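Local coordinates for protein probable oxidoreductase (Pseudomonas aeruginosa, PDB 4B7C) that probably acts as an NADP-dependent oxidoreductase of the medium-chain dehydrogenase/reductase family, its cofactor expected to sit on a Rossmann-fold domain, at residues 177-183 and 196-202; 217-222 and 237-243. All coordinates share one frame; numbering follows the deposited sequence.

Contact 1. Residues 177-183 and 196-202; sequences VVGIAGG and FDGAIDY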
ATOM      1  N   VAL B 177     -10.690 -12.082  15.837  1.00 46.62           N
ATOM      2  CA  VAL B 177     -11.377 -11.745  14.599  1.00 43.60           C
ATOM      3  C   VAL B 177     -12.541 -10.783  14.812  1.00 45.63           C
ATOM      4  O   VAL B 177     -13.524 -11.102  15.492  1.00 48.22           O
ATOM      5  CB  VAL B 177     -11.902 -13.007  13.893  1.00 43.41           C
ATOM      6  CG1 VAL B 177     -12.450 -12.654  12.523  1.00 42.49           C
ATOM      7  CG2 VAL B 177     -10.808 -14.052  13.793  1.00 41.07           C
ATOM      8  N   VAL B 178     -12.437  -9.618  14.180  1.00 43.82           N
ATOM      9  CA  VAL B 178     -13.449  -8.580  14.276  1.00 42.28           C
ATOM     10  C   VAL B 178     -14.009  -8.257  12.904  1.00 42.01           C
ATOM     11  O   VAL B 178     -13.282  -7.884  11.971  1.00 46.20           O
ATOM     12  CB  VAL B 178     -12.896  -7.298  14.941  1.00 42.11           C
ATOM     13  CG1 VAL B 178     -13.946  -6.198  14.960  1.00 42.55           C
ATOM     14  CG2 VAL B 178     -12.440  -7.601  16.359  1.00 42.13           C
ATOM     15  N   GLY B 179     -15.322  -8.379  12.792  1.00 41.29           N
ATOM     16  CA  GLY B 179     -16.023  -8.096  11.547  1.00 40.23           C
ATOM     17  C   GLY B 179     -16.624  -6.711  11.518  1.00 41.65           C
ATOM     18  O   GLY B 179     -17.012  -6.166  12.551  1.00 48.13           O
ATOM     19  N   ILE B 180     -16.683  -6.132  10.328  1.00 40.53           N
ATOM     20  CA  ILE B 180     -17.399  -4.892  10.105  1.00 44.14           C
ATOM     21  C   ILE B 180     -18.497  -5.180   9.101  1.00 49.34           C
ATOM     22  O   ILE B 180     -18.225  -5.614   7.985  1.00 49.72           O
ATOM     23  CB  ILE B 180     -16.515  -3.762   9.532  1.00 43.24           C
ATOM     24  CG1 ILE B 180     -15.347  -3.446  10.475  1.00 44.24           C
ATOM     25  CG2 ILE B 180     -17.361  -2.521   9.294  1.00 40.53           C
ATOM     26  CD1 ILE B 180     -14.359  -2.448   9.896  1.00 42.93           C
ATOM     27  N   ALA B 181     -19.739  -4.926   9.504  1.00 54.67           N
ATOM     28  CA  ALA B 181     -20.898  -5.189   8.652  1.00 53.46           C
ATOM     29  C   ALA B 181     -22.047  -4.235   8.950  1.00 56.66           C
ATOM     30  O   ALA B 181     -22.113  -3.638  10.029  1.00 56.83           O
ATOM     31  CB  ALA B 181     -21.354  -6.626   8.834  1.00 50.86           C
ATOM     32  N   GLY B 182     -22.940  -4.092   7.977  1.00 57.87           N
ATOM     33  CA  GLY B 182     -24.080  -3.184   8.085  1.00 62.47           C
ATOM     34  C   GLY B 182     -25.340  -3.886   8.566  1.00 65.76           C
ATOM     35  O   GLY B 182     -25.861  -4.775   7.897  1.00 66.07           O
ATOM     36  N   GLY B 183     -25.818  -3.498   9.745  1.00 68.64           N
ATOM     37  CA  GLY B 183     -27.069  -4.040  10.301  1.00 68.92           C
ATOM     38  C   GLY B 183     -26.876  -5.001  11.459  1.00 68.12           C
ATOM     39  O   GLY B 183     -25.878  -5.719  11.534  1.00 72.46           O
ATOM     40  N   PHE B 196     -17.039 -15.183  15.124  1.00 52.07           N
ATOM     41  CA  PHE B 196     -16.242 -13.948  15.165  1.00 55.54           C
ATOM     42  C   PHE B 196     -16.173 -13.495  16.627  1.00 59.99           C
ATOM     43  O   PHE B 196     -17.160 -13.627  17.363  1.00 62.31           O
ATOM     44  CB  PHE B 196     -16.878 -12.830  14.336  1.00 55.08           C
ATOM     45  CG  PHE B 196     -16.596 -12.899  12.847  1.00 55.18           C
ATOM     46  CD1 PHE B 196     -16.755 -14.075  12.132  1.00 53.63           C
ATOM     47  CD2 PHE B 196     -16.212 -11.753  12.150  1.00 55.57           C
ATOM     48  CE1 PHE B 196     -16.515 -14.117  10.765  1.00 53.79           C
ATOM     49  CE2 PHE B 196     -15.979 -11.790  10.783  1.00 55.44           C
ATOM     50  CZ  PHE B 196     -16.130 -12.974  10.090  1.00 53.03           C
ATOM     51  N   ASP B 197     -15.022 -12.968  17.039  1.00 57.66           N
ATOM     52  CA  ASP B 197     -14.841 -12.480  18.410  1.00 56.26           C
ATOM     53  C   ASP B 197     -15.652 -11.228  18.640  1.00 54.19           C
ATOM     54  O   ASP B 197     -16.112 -10.958  19.748  1.00 58.24           O
ATOM     55  CB  ASP B 197     -13.375 -12.194  18.703  1.00 57.08           C
ATOM     56  CG  ASP B 197     -12.556 -13.448  18.755  1.00 60.01           C
ATOM     57  OD1 ASP B 197     -12.654 -14.163  19.767  1.00 61.83           O
ATOM     58  OD2 ASP B 197     -11.823 -13.725  17.784  1.00 57.21           O
ATOM     59  N   GLY B 198     -15.821 -10.461  17.579  1.00 52.85           N
ATOM     60  CA  GLY B 198     -16.623  -9.258  17.637  1.00 51.91           C
ATOM     61  C   GLY B 198     -17.118  -8.827  16.281  1.00 51.34           C
ATOM     62  O   GLY B 198     -16.600  -9.252  15.254  1.00 53.73           O
ATOM     63  N   ALA B 199     -18.114  -7.954  16.285  1.00 50.81           N
ATOM     64  CA  ALA B 199     -18.681  -7.418  15.059  1.00 51.11           C
ATOM     65  C   ALA B 199     -19.122  -5.998  15.297  1.00 55.68           C
ATOM     66  O   ALA B 199     -19.804  -5.718  16.274  1.00 62.08           O
ATOM     67  CB  ALA B 199     -19.863  -8.248  14.598  1.00 49.98           C
ATOM     68  N   ILE B 200     -18.741  -5.100  14.396  1.00 55.47           N
ATOM     69  CA  ILE B 200     -19.095  -3.695  14.519  1.00 55.78           C
ATOM     70  C   ILE B 200     -20.126  -3.338  13.470  1.00 57.47           C
ATOM     71  O   ILE B 200     -19.887  -3.503  12.275  1.00 57.84           O
ATOM     72  CB  ILE B 200     -17.868  -2.770  14.365  1.00 55.05           C
ATOM     73  CG1 ILE B 200     -16.827  -3.067  15.456  1.00 54.12           C
ATOM     74  CG2 ILE B 200     -18.297  -1.313  14.428  1.00 54.47           C
ATOM     75  CD1 ILE B 200     -15.435  -2.566  15.124  1.00 52.14           C
ATOM     76  N   ASP B 201     -21.270  -2.841  13.931  1.00 60.05           N
ATOM     77  CA  ASP B 201     -22.350  -2.409  13.048  1.00 62.50           C
ATOM     78  C   ASP B 201     -22.144  -0.948  12.685  1.00 65.86           C
ATOM     79  O   ASP B 201     -22.611  -0.050  13.385  1.00 68.65           O
ATOM     80  CB  ASP B 201     -23.719  -2.605  13.716  1.00 62.85           C
ATOM     81  CG  ASP B 201     -24.886  -2.279  12.791  1.00 62.40           C
ATOM     82  OD1 ASP B 201     -24.673  -1.805  11.651  1.00 61.76           O
ATOM     83  OD2 ASP B 201     -26.042  -2.504  13.211  1.00 68.96           O
ATOM     84  N   TYR B 202     -21.474  -0.712  11.562  1.00 69.08           N
ATOM     85  CA  TYR B 202     -21.082   0.653  11.173  1.00 67.20           C
ATOM     86  C   TYR B 202     -22.276   1.549  10.837  1.00 69.81           C
ATOM     87  O   TYR B 202     -22.170   2.773  10.876  1.00 70.87           O
ATOM     88  CB  TYR B 202     -20.070   0.642  10.015  1.00 63.29           C
ATOM     89  CG  TYR B 202     -20.642   0.269   8.661  1.00 57.95           C
ATOM     90  CD1 TYR B 202     -20.724  -1.062   8.267  1.00 56.31           C
ATOM     91  CD2 TYR B 202     -21.067   1.244   7.765  1.00 55.35           C
ATOM     92  CE1 TYR B 202     -21.235  -1.410   7.029  1.00 54.21           C
ATOM     93  CE2 TYR B 202     -21.583   0.905   6.524  1.00 53.87           C
ATOM     94  CZ  TYR B 202     -21.663  -0.425   6.163  1.00 54.37           C
ATOM     95  OH  TYR B 202     -22.168  -0.777   4.936  1.00 52.88           O
TER
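Val177 opens the pairing from two sides: its backbone N donates to Asp197 OD2 (2.8 Å), a nearly straight bond (166°) reaching the carboxylate on its anti side, while its O accepts from Gly198 N at 3.2 Å. On the Val177 side chain CG1 does the touching. It sits anti to the backbone N (chi1 -173°), which lays it over one face of the Phe196 ring in a CH-pi contact, displaced toward the rim. Val178 turns to the other side of the sheet, where the ends Val178 CG1 and Ile200 CD1 meet at 3.9 Å. The bare backbone of Gly179 lets the ring edge of Phe196 approach, with Phe196 CD2 3.5 Å from Gly179 N. The same N donates to Gly198 O and Gly179 O receives Ile200 N (2.7 Å), the alternating ladder of parallel strands. These are the second and outermost strands of the Rossmann-type sheet, joined by helix 184-193 in a beta-alpha-beta crossover; Ala199 and Asp201 rest on that helix. Ile180 shares its face with Ile200, and both reach helix 207-214; Ile180 CG2 also meets Tyr202 CD1 at 3.8 Å. Ala181 N closes the regular ladder on Ile200 O. At Gly182 the backbone N lies 3.3 Å from Tyr202 CE1, set obliquely to the ring. Gly183, at the N-cap position of helix 184-193, donates its N to Asp201 OD1 (2.8 Å) from above the carboxylate plane, while Asp201 OD2 is held by Asn204 ND2.

Contact 2. Residues 217-222 and 237-243; sequences KGIDVF and RIAFKAR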
ATOM      1  N   LYS B 217      -5.524  -3.624  21.070  1.00 70.92           N
ATOM      2  CA  LYS B 217      -4.090  -3.681  20.726  1.00 69.56           C
ATOM      3  C   LYS B 217      -3.809  -3.345  19.254  1.00 64.60           C
ATOM      4  O   LYS B 217      -2.766  -3.692  18.711  1.00 68.41           O
ATOM      5  CB  LYS B 217      -3.509  -5.056  21.085  1.00 72.08           C
ATOM      6  CG  LYS B 217      -3.448  -5.286  22.596  1.00 76.96           C
ATOM      7  CD  LYS B 217      -2.678  -6.489  23.035  1.00 80.14           C
ATOM      8  CE  LYS B 217      -2.060  -6.455  24.433  1.00 79.72           C
ATOM      9  NZ  LYS B 217      -1.377  -7.736  24.749  1.00 81.95           N
ATOM     10  N   GLY B 218      -4.735  -2.640  18.622  1.00 58.24           N
ATOM     11  CA  GLY B 218      -4.589  -2.263  17.221  1.00 56.07           C
ATOM     12  C   GLY B 218      -4.936  -3.381  16.243  1.00 55.16           C
ATOM     13  O   GLY B 218      -5.298  -4.494  16.644  1.00 58.21           O
ATOM     14  N   ILE B 219      -4.834  -3.071  14.952  1.00 48.18           N
ATOM     15  CA  ILE B 219      -5.226  -4.000  13.879  1.00 44.67           C
ATOM     16  C   ILE B 219      -3.992  -4.500  13.101  1.00 44.05           C
ATOM     17  O   ILE B 219      -3.270  -3.719  12.496  1.00 42.63           O
ATOM     18  CB  ILE B 219      -6.225  -3.340  12.910  1.00 43.17           C
ATOM     19  CG1 ILE B 219      -7.461  -2.844  13.672  1.00 39.73           C
ATOM     20  CG2 ILE B 219      -6.641  -4.310  11.803  1.00 39.20           C
ATOM     21  CD1 ILE B 219      -8.354  -1.972  12.826  1.00 38.48           C
ATOM     22  N   ASP B 220      -3.746  -5.805  13.160  1.00 43.60           N
ATOM     23  CA  ASP B 220      -2.581  -6.430  12.510  1.00 42.67           C
ATOM     24  C   ASP B 220      -2.829  -6.777  11.052  1.00 42.74           C
ATOM     25  O   ASP B 220      -1.929  -6.679  10.219  1.00 41.01           O
ATOM     26  CB  ASP B 220      -2.185  -7.707  13.237  1.00 43.56           C
ATOM     27  CG  ASP B 220      -1.719  -7.442  14.653  1.00 47.91           C
ATOM     28  OD1 ASP B 220      -0.687  -6.754  14.804  1.00 44.18           O
ATOM     29  OD2 ASP B 220      -2.391  -7.914  15.602  1.00 43.55           O
ATOM     30  N   VAL B 221      -4.037  -7.245  10.763  1.00 40.79           N
ATOM     31  CA  VAL B 221      -4.434  -7.555   9.388  1.00 34.94           C
ATOM     32  C   VAL B 221      -5.787  -6.961   9.117  1.00 34.75           C
ATOM     33  O   VAL B 221      -6.734  -7.173   9.885  1.00 38.18           O
ATOM     34  CB  VAL B 221      -4.500  -9.064   9.103  1.00 35.05           C
ATOM     35  CG1 VAL B 221      -4.997  -9.305   7.682  1.00 34.56           C
ATOM     36  CG2 VAL B 221      -3.149  -9.713   9.329  1.00 32.39           C
ATOM     37  N   PHE B 222      -5.875  -6.195   8.043  1.00 32.54           N
ATOM     38  CA  PHE B 222      -7.153  -5.722   7.546  1.00 32.62           C
ATOM     39  C   PHE B 222      -7.439  -6.356   6.191  1.00 35.50           C
ATOM     40  O   PHE B 222      -6.718  -6.147   5.202  1.00 34.16           O
ATOM     41  CB  PHE B 222      -7.213  -4.196   7.460  1.00 31.82           C
ATOM     42  CG  PHE B 222      -8.519  -3.664   6.939  1.00 31.68           C
ATOM     43  CD1 PHE B 222      -9.734  -4.170   7.398  1.00 34.38           C
ATOM     44  CD2 PHE B 222      -8.552  -2.654   5.998  1.00 31.89           C
ATOM     45  CE1 PHE B 222     -10.931  -3.680   6.923  1.00 31.48           C
ATOM     46  CE2 PHE B 222      -9.749  -2.155   5.521  1.00 31.46           C
ATOM     47  CZ  PHE B 222     -10.941  -2.675   5.977  1.00 34.09           C
ATOM     48  N   ARG B 237      -6.168   2.897  12.873  1.00 45.14           N
ATOM     49  CA  ARG B 237      -6.026   1.952  13.994  1.00 47.60           C
ATOM     50  C   ARG B 237      -5.113   0.767  13.730  1.00 45.56           C
ATOM     51  O   ARG B 237      -5.013  -0.146  14.559  1.00 42.37           O
ATOM     52  CB  ARG B 237      -7.409   1.457  14.421  1.00 54.63           C
ATOM     53  CG  ARG B 237      -8.274   2.594  14.941  1.00 59.05           C
ATOM     54  CD  ARG B 237      -7.609   3.390  16.100  1.00 65.53           C
ATOM     55  NE  ARG B 237      -8.730   4.029  16.717  1.00 73.41           N
ATOM     56  CZ  ARG B 237      -9.522   3.487  17.629  1.00 72.36           C
ATOM     57  NH1 ARG B 237      -9.274   2.283  18.146  1.00 72.93           N
ATOM     58  NH2 ARG B 237     -10.554   4.201  18.036  1.00 69.76           N
ATOM     59  N   ILE B 238      -4.437   0.775  12.583  1.00 42.27           N
ATOM     60  CA  ILE B 238      -3.533  -0.329  12.258  1.00 40.16           C
ATOM     61  C   ILE B 238      -2.317  -0.322  13.167  1.00 41.88           C
ATOM     62  O   ILE B 238      -1.863   0.733  13.630  1.00 46.51           O
ATOM     63  CB  ILE B 238      -3.088  -0.350  10.770  1.00 39.58           C
ATOM     64  CG1 ILE B 238      -2.370   0.932  10.362  1.00 39.95           C
ATOM     65  CG2 ILE B 238      -4.280  -0.542   9.838  1.00 34.04           C
ATOM     66  CD1 ILE B 238      -1.727   0.856   8.993  1.00 42.15           C
ATOM     67  N   ALA B 239      -1.812  -1.515  13.438  1.00 39.74           N
ATOM     68  CA  ALA B 239      -0.624  -1.693  14.252  1.00 41.51           C
ATOM     69  C   ALA B 239       0.653  -1.594  13.427  1.00 43.48           C
ATOM     70  O   ALA B 239       0.627  -1.630  12.197  1.00 42.50           O
ATOM     71  CB  ALA B 239      -0.661  -3.053  14.932  1.00 40.04           C
ATOM     72  N   PHE B 240       1.765  -1.509  14.144  1.00 42.36           N
ATOM     73  CA  PHE B 240       3.097  -1.634  13.577  1.00 43.15           C
ATOM     74  C   PHE B 240       3.196  -2.917  12.731  1.00 42.72           C
ATOM     75  O   PHE B 240       2.824  -3.995  13.188  1.00 41.38           O
ATOM     76  CB  PHE B 240       4.130  -1.642  14.717  1.00 42.04           C
ATOM     77  CG  PHE B 240       5.548  -1.873  14.272  1.00 43.29           C
ATOM     78  CD1 PHE B 240       6.191  -0.967  13.428  1.00 43.91           C
ATOM     79  CD2 PHE B 240       6.259  -2.975  14.733  1.00 44.90           C
ATOM     80  CE1 PHE B 240       7.502  -1.175  13.035  1.00 43.08           C
ATOM     81  CE2 PHE B 240       7.573  -3.188  14.341  1.00 46.01           C
ATOM     82  CZ  PHE B 240       8.199  -2.286  13.492  1.00 45.29           C
ATOM     83  N   LYS B 241       3.689  -2.767  11.501  1.00 41.03           N
ATOM     84  CA  LYS B 241       3.878  -3.888  10.550  1.00 38.90           C
ATOM     85  C   LYS B 241       2.561  -4.570  10.138  1.00 37.94           C
ATOM     86  O   LYS B 241       2.531  -5.752   9.791  1.00 37.19           O
ATOM     87  CB  LYS B 241       4.889  -4.928  11.080  1.00 41.59           C
ATOM     88  CG  LYS B 241       6.330  -4.410  11.038  1.00 45.02           C
ATOM     89  CD  LYS B 241       7.485  -5.311  11.375  1.00 49.27           C
ATOM     90  CE  LYS B 241       8.772  -4.966  10.622  1.00 51.24           C
ATOM     91  NZ  LYS B 241       8.789  -5.246   9.159  1.00 50.16           N
ATOM     92  N   ALA B 242       1.476  -3.803  10.156  1.00 35.63           N
ATOM     93  CA  ALA B 242       0.185  -4.298   9.724  1.00 36.38           C
ATOM     94  C   ALA B 242       0.214  -4.660   8.249  1.00 37.91           C
ATOM     95  O   ALA B 242       0.990  -4.096   7.470  1.00 41.65           O
ATOM     96  CB  ALA B 242      -0.882  -3.249   9.955  1.00 32.22           C
ATOM     97  N   ARG B 243      -0.664  -5.580   7.873  1.00 36.41           N
ATOM     98  CA  ARG B 243      -0.883  -5.934   6.470  1.00 34.64           C
ATOM     99  C   ARG B 243      -2.319  -5.662   6.111  1.00 33.31           C
ATOM    100  O   ARG B 243      -3.244  -6.141   6.773  1.00 35.50           O
ATOM    101  CB  ARG B 243      -0.558  -7.397   6.206  1.00 34.84           C
ATOM    102  CG  ARG B 243       0.926  -7.708   6.225  1.00 36.36           C
ATOM    103  CD  ARG B 243       1.448  -7.908   7.644  1.00 39.31           C
ATOM    104  NE  ARG B 243       0.993  -9.112   8.273  1.00 42.73           N
ATOM    105  CZ  ARG B 243       0.788  -9.275   9.576  1.00 43.24           C
ATOM    106  NH1 ARG B 243       0.935  -8.307  10.495  1.00 43.81           N
ATOM    107  NH2 ARG B 243       0.409 -10.467   9.949  1.00 43.03           N
TER
HETATM  108  O   HOH W   1       1.135  -6.203  12.599  1.00 35.96           O
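Arg243 folds its guanidinium back over Val221, whose CG2 lies against one face of the group, toward the rim and 3.7 Å from Arg243 NH2. Bends at chi2 (82°) and chi3 (70°) curl the arginine chain back to make this possible. Asp220 O lies over a face of the group too, but its bond goes to Arg243 N (2.9 Å); with Phe222 N donating to Arg243 O in the carbonyl plane, the two backbones clasp Val221 and Arg243 as a parallel pair. A second, separate pairing joins Ile219 and Ile238: Ile219 N donates to Arg237 O, and Ala239 N donates to Ile219 O at 2.8 Å, from above the carbonyl plane. Here the side chains diverge, although Ile219 CD1 still reaches Arg237 CB (3.9 Å). Ala239 points its CB toward the other segment, where it meets Ile219 O and Asp220 OD1, and Ala242 CB packs on Ile219 O.

Between the two pairings the second segment makes a type II turn from Ala239 to Ala242, while the first turns a corner at Asp220. A water links the two corners, donating to Asp220 OD1 (2.9 Å) and to Phe240 O. Arg243 NH1 grips the turn through Lys241 O at 3.1 Å, close to the guanidinium plane. Further out, Glu151 forms a salt bridge with Arg243 NH2, which also bonds to Gln146 O, and Gly145 O takes Arg243 NE. With Lys241 O, these partners fix the rotation of the guanidinium and tie it to the end of helix 132-145 and the loop leading into strand 152-155. The Asp220 carboxylate is held separately, OD2 accepting from Thr152 N. The paired strands 219-224 and 242-246 are neighbours in the parallel sheet of the Rossmann fold, connected through helix 228-235.

Both contacts reach the same six-stranded parallel sheet, on either side of strand 152-155, with centres about 16 Å apart and nearest atoms about 5 Å apart. Contact 1 is the more buried and joins the outermost strand 198-201 to its neighbour; contact 2, only partly buried, lies at the entry to two inner strands and also pairs the start of strand 219-224 with the short strand 238-239. The ladder of contact 1 is continuous, with apolar packing of Val178, Ile180 and Ile200 on one face and carboxylates at its ends, whereas that of contact 2 is interrupted by a turn and carries a water and an arginine whose charge is met outside the contact, by Glu151. Helices 207-214 and 228-235 touch side chains of both. Phe240 additionally packs on Asp282 of the second subunit.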